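Local coordinates for protein CyaB (PDB 3R5G) that probably makes cyclic AMP from ATP, acting through this class III adenylyl cyclase catalytic domain of a longer membrane protein, at residues T11-D16 against I110-N115; G51-K56 against M63-D68; I154-E159 against Y188-S193. All coordinates share one frame; numbering follows the deposited sequence.

Interaction 1. Residues T11-D16 against I110-N115; sequences TVFFSD and IRMGIN
Val12, Phe14 and Asp16 pair with Asn115, Gly113 and Arg111 through six backbone hydrogen bonds, two to each pair, joining antiparallel strands whose axes approach to 4.7 Å at an angle of 163°. Phe13 with Ile114 and Ser15 with Met112 are the non-hydrogen-bonded pairs between them.

Side chains alternate between the two faces of the sheet. On one face Asp16 and Arg111 form a salt bridge. Both place CG between the backbone N and the carbonyl carbon (chi1 68° for Asp16), and the arginine then runs out extended to NE. It grips the carboxylate side-on. Arg111 NE lies 3.0 Å from Asp16 OD1, and Arg111 NH1 lies 3.0 Å from Asp16 OD2. NE also reaches OD2, which therefore accepts two bonds. The carboxylate and guanidinium planes are 51° apart, so the pair is twisted rather than flat. Asp16 OD1 has a second ionic partner in Arg18. Arg111 NH2 is tied to Ser149 O.

On the other face Phe13, Ser15, Met112 and Ile114 gather. Met112 SD sits at the edge of the Phe13 ring, 3.5 Å from Phe13 CE1, a Met-aromatic contact. Ile114 CG1 comes up to the same ring obliquely, 3.7 Å from Phe13 CD1. Met112 CG also rests on Ser15 CB at 3.8 Å. At the Thr11 end of the contact, Thr11 CG2 and Ile114 CG2 are 3.3 Å apart, closer than usual for two methyl groups.

The contact lies near the centre of the chain. Strand 61-66 flanks 11-16, and strand 154-157 flanks 110-115, in parallel. Helix 74-100 packs on Thr11 and Phe13, while helix 137-148 packs on the face of Val12, Phe14 and Asn115.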
loop_
_atom_site.group_PDB
_atom_site.type_symbol
_atom_site.label_atom_id
_atom_site.label_comp_id
_atom_site.label_asym_id
_atom_site.label_seq_id
_atom_site.Cartn_x
_atom_site.Cartn_y
_atom_site.Cartn_z
ATOM N N THR A 11 -9.458 15.019 3.991
ATOM C CA THR A 11 -10.132 14.045 3.082
ATOM C C THR A 11 -9.009 13.312 2.390
ATOM O O THR A 11 -8.094 13.906 1.771
ATOM C CB THR A 11 -11.136 14.746 2.177
ATOM O OG1 THR A 11 -12.199 15.283 2.953
ATOM C CG2 THR A 11 -11.793 13.676 1.188
ATOM N N VAL A 12 -9.105 12.000 2.420
ATOM C CA VAL A 12 -8.079 11.090 1.913
ATOM C C VAL A 12 -8.608 10.232 0.773
ATOM O O VAL A 12 -9.746 9.729 0.884
ATOM C CB VAL A 12 -7.532 10.103 3.027
ATOM C CG1 VAL A 12 -6.512 9.156 2.486
ATOM C CG2 VAL A 12 -7.061 10.928 4.258
ATOM N N PHE A 13 -7.882 10.163 -0.344
ATOM C CA PHE A 13 -8.323 9.539 -1.587
ATOM C C PHE A 13 -7.313 8.458 -1.938
ATOM O O PHE A 13 -6.075 8.685 -1.895
ATOM C CB PHE A 13 -8.265 10.670 -2.666
ATOM C CG PHE A 13 -8.372 10.156 -4.037
ATOM C CD1 PHE A 13 -9.636 10.208 -4.686
ATOM C CD2 PHE A 13 -7.262 9.606 -4.732
ATOM C CE1 PHE A 13 -9.749 9.770 -6.008
ATOM C CE2 PHE A 13 -7.406 9.126 -6.109
ATOM C CZ PHE A 13 -8.650 9.207 -6.741
ATOM N N PHE A 14 -7.839 7.261 -2.271
ATOM C CA PHE A 14 -7.063 6.237 -2.870
ATOM C C PHE A 14 -7.664 5.768 -4.144
ATOM O O PHE A 14 -8.900 5.659 -4.228
ATOM C CB PHE A 14 -6.957 4.953 -1.958
ATOM C CG PHE A 14 -6.035 5.106 -0.762
ATOM C CD1 PHE A 14 -6.466 5.682 0.372
ATOM C CD2 PHE A 14 -4.681 4.709 -0.854
ATOM C CE1 PHE A 14 -5.643 5.757 1.507
ATOM C CE2 PHE A 14 -3.818 4.915 0.237
ATOM C CZ PHE A 14 -4.334 5.367 1.446
ATOM N N SER A 15 -6.849 5.408 -5.098
ATOM C CA SER A 15 -7.387 4.776 -6.320
ATOM C C SER A 15 -6.483 3.704 -6.833
ATOM O O SER A 15 -5.304 3.673 -6.513
ATOM C CB SER A 15 -7.589 5.792 -7.414
ATOM O OG SER A 15 -6.307 6.356 -7.857
ATOM N N ASP A 16 -7.029 2.799 -7.648
ATOM C CA ASP A 16 -6.160 1.927 -8.410
ATOM C C ASP A 16 -6.838 1.585 -9.730
ATOM O O ASP A 16 -8.021 1.973 -9.957
ATOM C CB ASP A 16 -5.796 0.637 -7.636
ATOM C CG ASP A 16 -6.959 -0.298 -7.425
ATOM O OD1 ASP A 16 -7.638 -0.702 -8.358
ATOM O OD2 ASP A 16 -7.213 -0.618 -6.247
ATOM N N ILE A 110 -10.726 2.597 -13.454
ATOM C CA ILE A 110 -10.309 3.136 -12.170
ATOM C C ILE A 110 -11.360 2.840 -11.140
ATOM O O ILE A 110 -12.558 2.809 -11.436
ATOM C CB ILE A 110 -10.025 4.692 -12.309
ATOM C CG1 ILE A 110 -9.364 5.212 -11.024
ATOM C CG2 ILE A 110 -11.352 5.471 -12.812
ATOM C CD1 ILE A 110 -9.017 6.680 -11.295
ATOM N N ARG A 111 -10.896 2.582 -9.929
ATOM C CA ARG A 111 -11.779 2.601 -8.764
ATOM C C ARG A 111 -11.177 3.431 -7.668
ATOM O O ARG A 111 -9.946 3.560 -7.576
ATOM C CB ARG A 111 -12.082 1.196 -8.297
ATOM C CG ARG A 111 -10.916 0.550 -7.709
ATOM C CD ARG A 111 -11.291 -0.868 -7.328
ATOM N NE ARG A 111 -10.072 -1.465 -6.772
ATOM C CZ ARG A 111 -10.075 -2.481 -5.923
ATOM N NH1 ARG A 111 -8.917 -2.905 -5.415
ATOM N NH2 ARG A 111 -11.223 -3.043 -5.567
ATOM N N MET A 112 -12.055 3.963 -6.824
ATOM C CA MET A 112 -11.654 4.959 -5.832
ATOM C C MET A 112 -12.364 4.824 -4.522
ATOM O O MET A 112 -13.571 4.485 -4.535
ATOM C CB MET A 112 -11.977 6.384 -6.390
ATOM C CG MET A 112 -11.275 6.565 -7.731
ATOM S SD MET A 112 -11.743 8.191 -8.445
ATOM C CE MET A 112 -12.292 7.597 -9.922
ATOM N N GLY A 113 -11.673 5.179 -3.435
ATOM C CA GLY A 113 -12.246 5.205 -2.110
ATOM C C GLY A 113 -11.902 6.541 -1.461
ATOM O O GLY A 113 -10.720 6.933 -1.629
ATOM N N ILE A 114 -12.805 7.175 -0.737
ATOM C CA ILE A 114 -12.544 8.518 -0.168
ATOM C C ILE A 114 -13.139 8.506 1.200
ATOM O O ILE A 114 -14.322 8.104 1.355
ATOM C CB ILE A 114 -13.127 9.610 -1.079
ATOM C CG1 ILE A 114 -12.537 9.456 -2.462
ATOM C CG2 ILE A 114 -12.841 10.969 -0.453
ATOM C CD1 ILE A 114 -13.178 10.476 -3.493
ATOM N N ASN A 115 -12.420 9.031 2.196
ATOM C CA ASN A 115 -12.968 9.168 3.516
ATOM C C ASN A 115 -12.482 10.459 4.084
ATOM O O ASN A 115 -11.389 10.936 3.717
ATOM C CB ASN A 115 -12.466 7.980 4.380
ATOM C CG ASN A 115 -12.890 8.084 5.848
ATOM O OD1 ASN A 115 -14.080 8.312 6.142
ATOM N ND2 ASN A 115 -11.926 8.000 6.753
#

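Interaction 2. Residues G51-K56 against M63-D68; sequences GGTIDK and MVFFGD
Phe65 holds CG between its backbone N and carbonyl carbon (chi1 59°), which lays its ring across Thr53. The CG2 of Thr53, anti to the backbone N, meets one face of that ring, 3.4 Å from Phe65 CZ. The two strands form a beta hairpin, antiparallel and interrupted by a beta bulge at Asp55. There Met63 O accepts from Asp55 N, while Met63 N bonds to Lys56 O.

Asp55 and Met63 run alongside each other in the same direction, with Asp55 OD2 3.4 Å from Met63 CE. That oxygen also approaches the edge of the Phe65 ring and is hydrogen-bonded to Thr133. Lys56 NZ forms a salt bridge to Asp55 OD1 at 2.7 Å, coming from above the carboxylate plane. Met63 and Phe65 also touch Ile134 of strand 129-135.

Gly51 ends helix 29-50 in a Schellman motif. Gly52 CA then sits over one face of the Phe66 ring, 3.6 Å from its centroid, a CH-pi contact. Ile54 and Lys56 also pack on the second subunit. At the turn after the second strand, Thr53 OG1 donates to Asp68 O at 2.7 Å, along a lone pair of the carbonyl oxygen.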
loop_
_atom_site.group_PDB
_atom_site.type_symbol
_atom_site.label_atom_id
_atom_site.label_comp_id
_atom_site.label_asym_id
_atom_site.label_seq_id
_atom_site.Cartn_x
_atom_site.Cartn_y
_atom_site.Cartn_z
ATOM N N GLY A 51 -5.982 20.868 -6.331
ATOM C CA GLY A 51 -5.444 21.401 -5.045
ATOM C C GLY A 51 -5.056 20.241 -4.103
ATOM O O GLY A 51 -4.868 20.502 -2.936
ATOM N N GLY A 52 -4.860 19.002 -4.572
ATOM C CA GLY A 52 -4.568 17.910 -3.638
ATOM C C GLY A 52 -3.085 17.802 -3.356
ATOM O O GLY A 52 -2.249 18.345 -4.109
ATOM N N THR A 53 -2.778 17.146 -2.283
ATOM C CA THR A 53 -1.409 16.828 -1.980
ATOM C C THR A 53 -1.163 15.401 -2.329
ATOM O O THR A 53 -1.747 14.458 -1.766
ATOM C CB THR A 53 -1.169 17.032 -0.431
ATOM O OG1 THR A 53 -1.500 18.401 -0.006
ATOM C CG2 THR A 53 0.280 16.558 -0.014
ATOM N N ILE A 54 -0.327 15.194 -3.311
ATOM C CA ILE A 54 0.014 13.862 -3.775
ATOM C C ILE A 54 0.945 13.229 -2.793
ATOM O O ILE A 54 2.065 13.763 -2.515
ATOM C CB ILE A 54 0.569 13.824 -5.217
ATOM C CG1 ILE A 54 -0.418 14.517 -6.118
ATOM C CG2 ILE A 54 0.808 12.402 -5.591
ATOM C CD1 ILE A 54 0.187 14.892 -7.497
ATOM N N ASP A 55 0.542 12.075 -2.286
ATOM C CA ASP A 55 1.354 11.477 -1.237
ATOM C C ASP A 55 2.353 10.572 -1.837
ATOM O O ASP A 55 3.573 10.729 -1.629
ATOM C CB ASP A 55 0.537 10.702 -0.223
ATOM C CG ASP A 55 1.415 10.152 0.893
ATOM O OD1 ASP A 55 2.436 9.469 0.595
ATOM O OD2 ASP A 55 1.044 10.375 2.050
ATOM N N LYS A 56 1.887 9.606 -2.581
ATOM C CA LYS A 56 2.778 8.619 -3.169
ATOM C C LYS A 56 1.976 7.815 -4.154
ATOM O O LYS A 56 0.669 7.873 -4.210
ATOM C CB LYS A 56 3.376 7.658 -2.128
ATOM C CG LYS A 56 2.281 6.790 -1.466
ATOM C CD LYS A 56 2.811 5.765 -0.480
ATOM C CE LYS A 56 3.792 6.382 0.507
ATOM N NZ LYS A 56 3.044 7.000 1.608
ATOM N N MET A 63 -2.427 7.835 -3.951
ATOM C CA MET A 63 -2.908 8.322 -2.686
ATOM C C MET A 63 -2.773 9.844 -2.704
ATOM O O MET A 63 -1.669 10.342 -3.025
ATOM C CB MET A 63 -1.996 7.732 -1.634
ATOM C CG MET A 63 -2.356 8.086 -0.306
ATOM S SD MET A 63 -1.093 7.434 0.906
ATOM C CE MET A 63 -1.695 8.333 2.310
ATOM N N VAL A 64 -3.842 10.563 -2.445
ATOM C CA VAL A 64 -3.889 12.036 -2.444
ATOM C C VAL A 64 -4.616 12.452 -1.207
ATOM O O VAL A 64 -5.573 11.740 -0.791
ATOM C CB VAL A 64 -4.594 12.571 -3.690
ATOM C CG1 VAL A 64 -4.679 14.136 -3.684
ATOM C CG2 VAL A 64 -3.953 11.961 -4.981
ATOM N N PHE A 65 -4.200 13.527 -0.535
ATOM C CA PHE A 65 -5.009 14.020 0.539
ATOM C C PHE A 65 -5.274 15.500 0.461
ATOM O O PHE A 65 -4.481 16.236 -0.197
ATOM C CB PHE A 65 -4.476 13.574 1.900
ATOM C CG PHE A 65 -3.047 14.031 2.170
ATOM C CD1 PHE A 65 -2.800 15.252 2.789
ATOM C CD2 PHE A 65 -2.026 13.187 1.901
ATOM C CE1 PHE A 65 -1.416 15.602 3.144
ATOM C CE2 PHE A 65 -0.643 13.502 2.227
ATOM C CZ PHE A 65 -0.368 14.748 2.816
ATOM N N PHE A 66 -6.330 15.925 1.106
ATOM C CA PHE A 66 -6.728 17.345 1.122
ATOM C C PHE A 66 -6.914 17.799 2.552
ATOM O O PHE A 66 -7.457 17.085 3.394
ATOM C CB PHE A 66 -8.060 17.523 0.373
ATOM C CG PHE A 66 -7.961 17.304 -1.085
ATOM C CD1 PHE A 66 -8.017 18.388 -2.000
ATOM C CD2 PHE A 66 -7.864 15.990 -1.611
ATOM C CE1 PHE A 66 -7.946 18.057 -3.418
ATOM C CE2 PHE A 66 -7.759 15.708 -2.970
ATOM C CZ PHE A 66 -7.804 16.707 -3.859
ATOM N N GLY A 67 -6.445 18.979 2.857
ATOM C CA GLY A 67 -6.586 19.591 4.190
ATOM C C GLY A 67 -5.190 19.886 4.782
ATOM O O GLY A 67 -5.142 20.473 5.874
ATOM N N ASP A 68 -4.145 19.445 4.137
ATOM C CA ASP A 68 -2.786 19.726 4.615
ATOM C C ASP A 68 -1.930 19.623 3.356
ATOM O O ASP A 68 -2.154 18.729 2.551
ATOM C CB ASP A 68 -2.332 18.715 5.696
ATOM C CG ASP A 68 -0.855 18.916 6.030
ATOM O OD1 ASP A 68 -0.640 19.595 7.022
ATOM O OD2 ASP A 68 0.034 18.389 5.364
#

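Interaction 3. Residues I154-E159 against Y188-S193; sequences ILISHE and YQVVDS
Ile154, Ile156 and Val190 make the tightly packed part of this contact. Ile154 CB meets Val190 CB at 3.8 Å. Ile156 CG2 meets Val190 CG2 at the same 3.8 Å, the two side chains crossing at about a right angle. Ile156 CG1 also rests against Tyr188 CB. Three backbone hydrogen bonds hold the short antiparallel strands together, two between Ile156 and Tyr188 and one from Val190 N to Ile154 O.

At the Ile154-Val190 end a water joins the two backbones, accepting from Ile154 N at 3.0 Å and donating to Val190 O at 2.7 Å. The chains part after Val190, and residues 191-193 make no contact with 154-159. The other end is the solvent side. There the exposed His158 is held by the buried Tyr188. Its CG is anti to the backbone N (chi1 -176°), and ND1 shares a 2.8 Å hydrogen bond with Tyr188 OH. The rings have their edges facing, neither over the other. Tyr188 also stacks on Tyr161.

Ser157 is the N-cap of helix 158-164, its OG also bonded to Asn115. The arrangement is a strand running straight into a capped helix, paired with an antiparallel neighbour in the sheet of a class III cyclase catalytic domain.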
loop_
_atom_site.group_PDB
_atom_site.type_symbol
_atom_site.label_atom_id
_atom_site.label_comp_id
_atom_site.label_asym_id
_atom_site.label_seq_id
_atom_site.Cartn_x
_atom_site.Cartn_y
_atom_site.Cartn_z
ATOM N N ILE A 154 -16.757 5.280 -7.373
ATOM C CA ILE A 154 -16.140 6.071 -6.362
ATOM C C ILE A 154 -16.977 5.844 -5.114
ATOM O O ILE A 154 -18.173 6.287 -5.003
ATOM C CB ILE A 154 -16.239 7.562 -6.716
ATOM C CG1 ILE A 154 -15.533 7.779 -7.981
ATOM C CG2 ILE A 154 -15.607 8.403 -5.593
ATOM C CD1 ILE A 154 -15.634 9.250 -8.565
ATOM N N LEU A 155 -16.347 5.258 -4.136
ATOM C CA LEU A 155 -17.053 4.971 -2.865
ATOM C C LEU A 155 -16.621 5.928 -1.790
ATOM O O LEU A 155 -15.370 6.153 -1.634
ATOM C CB LEU A 155 -16.779 3.568 -2.310
ATOM C CG LEU A 155 -17.370 2.411 -3.099
ATOM C CD1 LEU A 155 -17.254 1.104 -2.266
ATOM C CD2 LEU A 155 -18.864 2.670 -3.271
ATOM N N ILE A 156 -17.502 6.540 -1.011
ATOM C CA ILE A 156 -17.130 7.461 0.025
ATOM C C ILE A 156 -17.833 7.057 1.323
ATOM O O ILE A 156 -18.888 6.341 1.297
ATOM C CB ILE A 156 -17.593 8.897 -0.365
ATOM C CG1 ILE A 156 -19.132 9.103 -0.458
ATOM C CG2 ILE A 156 -16.935 9.256 -1.680
ATOM C CD1 ILE A 156 -19.584 10.564 -0.597
ATOM N N SER A 157 -17.314 7.488 2.427
ATOM C CA SER A 157 -17.933 7.261 3.748
ATOM C C SER A 157 -18.976 8.300 4.021
ATOM O O SER A 157 -19.195 9.297 3.320
ATOM C CB SER A 157 -16.822 7.296 4.774
ATOM O OG SER A 157 -16.376 8.675 4.855
ATOM N N HIS A 158 -19.729 8.047 5.090
ATOM C CA HIS A 158 -20.739 8.978 5.520
ATOM C C HIS A 158 -20.228 10.345 5.943
ATOM O O HIS A 158 -20.867 11.329 5.650
ATOM C CB HIS A 158 -21.545 8.313 6.659
ATOM C CG HIS A 158 -22.684 9.162 7.117
ATOM N ND1 HIS A 158 -23.858 9.287 6.390
ATOM C CD2 HIS A 158 -22.794 10.014 8.164
ATOM C CE1 HIS A 158 -24.660 10.150 6.989
ATOM N NE2 HIS A 158 -24.048 10.593 8.081
ATOM N N GLU A 159 -19.064 10.381 6.614
ATOM C CA GLU A 159 -18.475 11.665 6.942
ATOM C C GLU A 159 -18.232 12.486 5.644
ATOM O O GLU A 159 -18.503 13.682 5.658
ATOM C CB GLU A 159 -17.152 11.437 7.705
ATOM C CG GLU A 159 -16.669 12.743 8.344
ATOM C CD GLU A 159 -17.538 13.155 9.579
ATOM O OE1 GLU A 159 -18.262 12.300 10.148
ATOM O OE2 GLU A 159 -17.500 14.360 9.942
ATOM N N TYR A 188 -21.421 5.304 0.204
ATOM C CA TYR A 188 -22.195 5.856 -0.914
ATOM C C TYR A 188 -21.414 5.869 -2.186
ATOM O O TYR A 188 -20.150 5.875 -2.097
ATOM C CB TYR A 188 -22.496 7.359 -0.602
ATOM C CG TYR A 188 -23.266 7.631 0.680
ATOM C CD1 TYR A 188 -22.571 7.630 1.879
ATOM C CD2 TYR A 188 -24.666 7.807 0.668
ATOM C CE1 TYR A 188 -23.281 7.803 3.109
ATOM C CE2 TYR A 188 -25.368 7.972 1.867
ATOM C CZ TYR A 188 -24.634 7.996 3.050
ATOM O OH TYR A 188 -25.335 8.196 4.262
ATOM N N GLN A 189 -22.057 5.727 -3.313
ATOM C CA GLN A 189 -21.452 5.851 -4.640
ATOM C C GLN A 189 -21.615 7.311 -5.037
ATOM O O GLN A 189 -22.645 7.941 -4.791
ATOM C CB GLN A 189 -22.215 4.983 -5.656
ATOM C CG GLN A 189 -22.075 3.540 -5.438
ATOM C CD GLN A 189 -23.108 2.752 -6.250
ATOM O OE1 GLN A 189 -24.279 3.140 -6.331
ATOM N NE2 GLN A 189 -22.674 1.615 -6.742
ATOM N N VAL A 190 -20.582 7.879 -5.711
ATOM C CA VAL A 190 -20.670 9.210 -6.254
ATOM C C VAL A 190 -21.044 9.131 -7.725
ATOM O O VAL A 190 -20.489 8.314 -8.494
ATOM C CB VAL A 190 -19.240 9.881 -6.099
ATOM C CG1 VAL A 190 -19.276 11.210 -6.847
ATOM C CG2 VAL A 190 -18.996 10.206 -4.697
ATOM N N VAL A 191 -22.063 9.913 -8.077
ATOM C CA VAL A 191 -22.676 9.848 -9.406
ATOM C C VAL A 191 -22.469 11.224 -10.077
ATOM O O VAL A 191 -22.687 12.263 -9.471
ATOM C CB VAL A 191 -24.178 9.567 -9.268
ATOM C CG1 VAL A 191 -24.913 9.644 -10.595
ATOM C CG2 VAL A 191 -24.340 8.204 -8.664
ATOM N N ASP A 192 -22.014 11.206 -11.303
ATOM C CA ASP A 192 -21.752 12.464 -11.989
ATOM C C ASP A 192 -23.019 13.160 -12.240
ATOM O O ASP A 192 -24.083 12.541 -12.512
ATOM C CB ASP A 192 -21.190 12.094 -13.354
ATOM C CG ASP A 192 -19.730 11.623 -13.255
ATOM O OD1 ASP A 192 -19.220 11.417 -12.134
ATOM O OD2 ASP A 192 -19.066 11.510 -14.316
ATOM N N SER A 193 -23.019 14.463 -12.178
ATOM C CA SER A 193 -24.222 15.244 -12.407
ATOM C C SER A 193 -23.892 16.587 -13.007
ATOM O O SER A 193 -22.649 16.905 -13.268
ATOM C CB SER A 193 -25.076 15.413 -11.115
ATOM O OG SER A 193 -24.432 16.161 -10.070
HETATM O O HOH W 1 -19.553 5.781 -8.266
#

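All three interactions belong to one sheet of the cyclase domain. Interaction 1 is central, and its two strands each pair with a strand of another contact. Toward interaction 2, centred about 11 Å away, Thr11 O lies 2.8 Å from Phe66 N, a probable hydrogen bond. Toward interaction 3, about 10 Å between centres, Ile114 N lies 2.9 Å from Leu155 O. Interactions 2 and 3 do not touch; their nearest atoms are about 11 Å apart. Along the chain, interaction 2 is nested within the loop closed by interaction 1. Of the three, interaction 2 alone touches the second subunit. Class III cyclases form their active sites between two catalytic domains, but no ligand or metal in these coordinates marks a site.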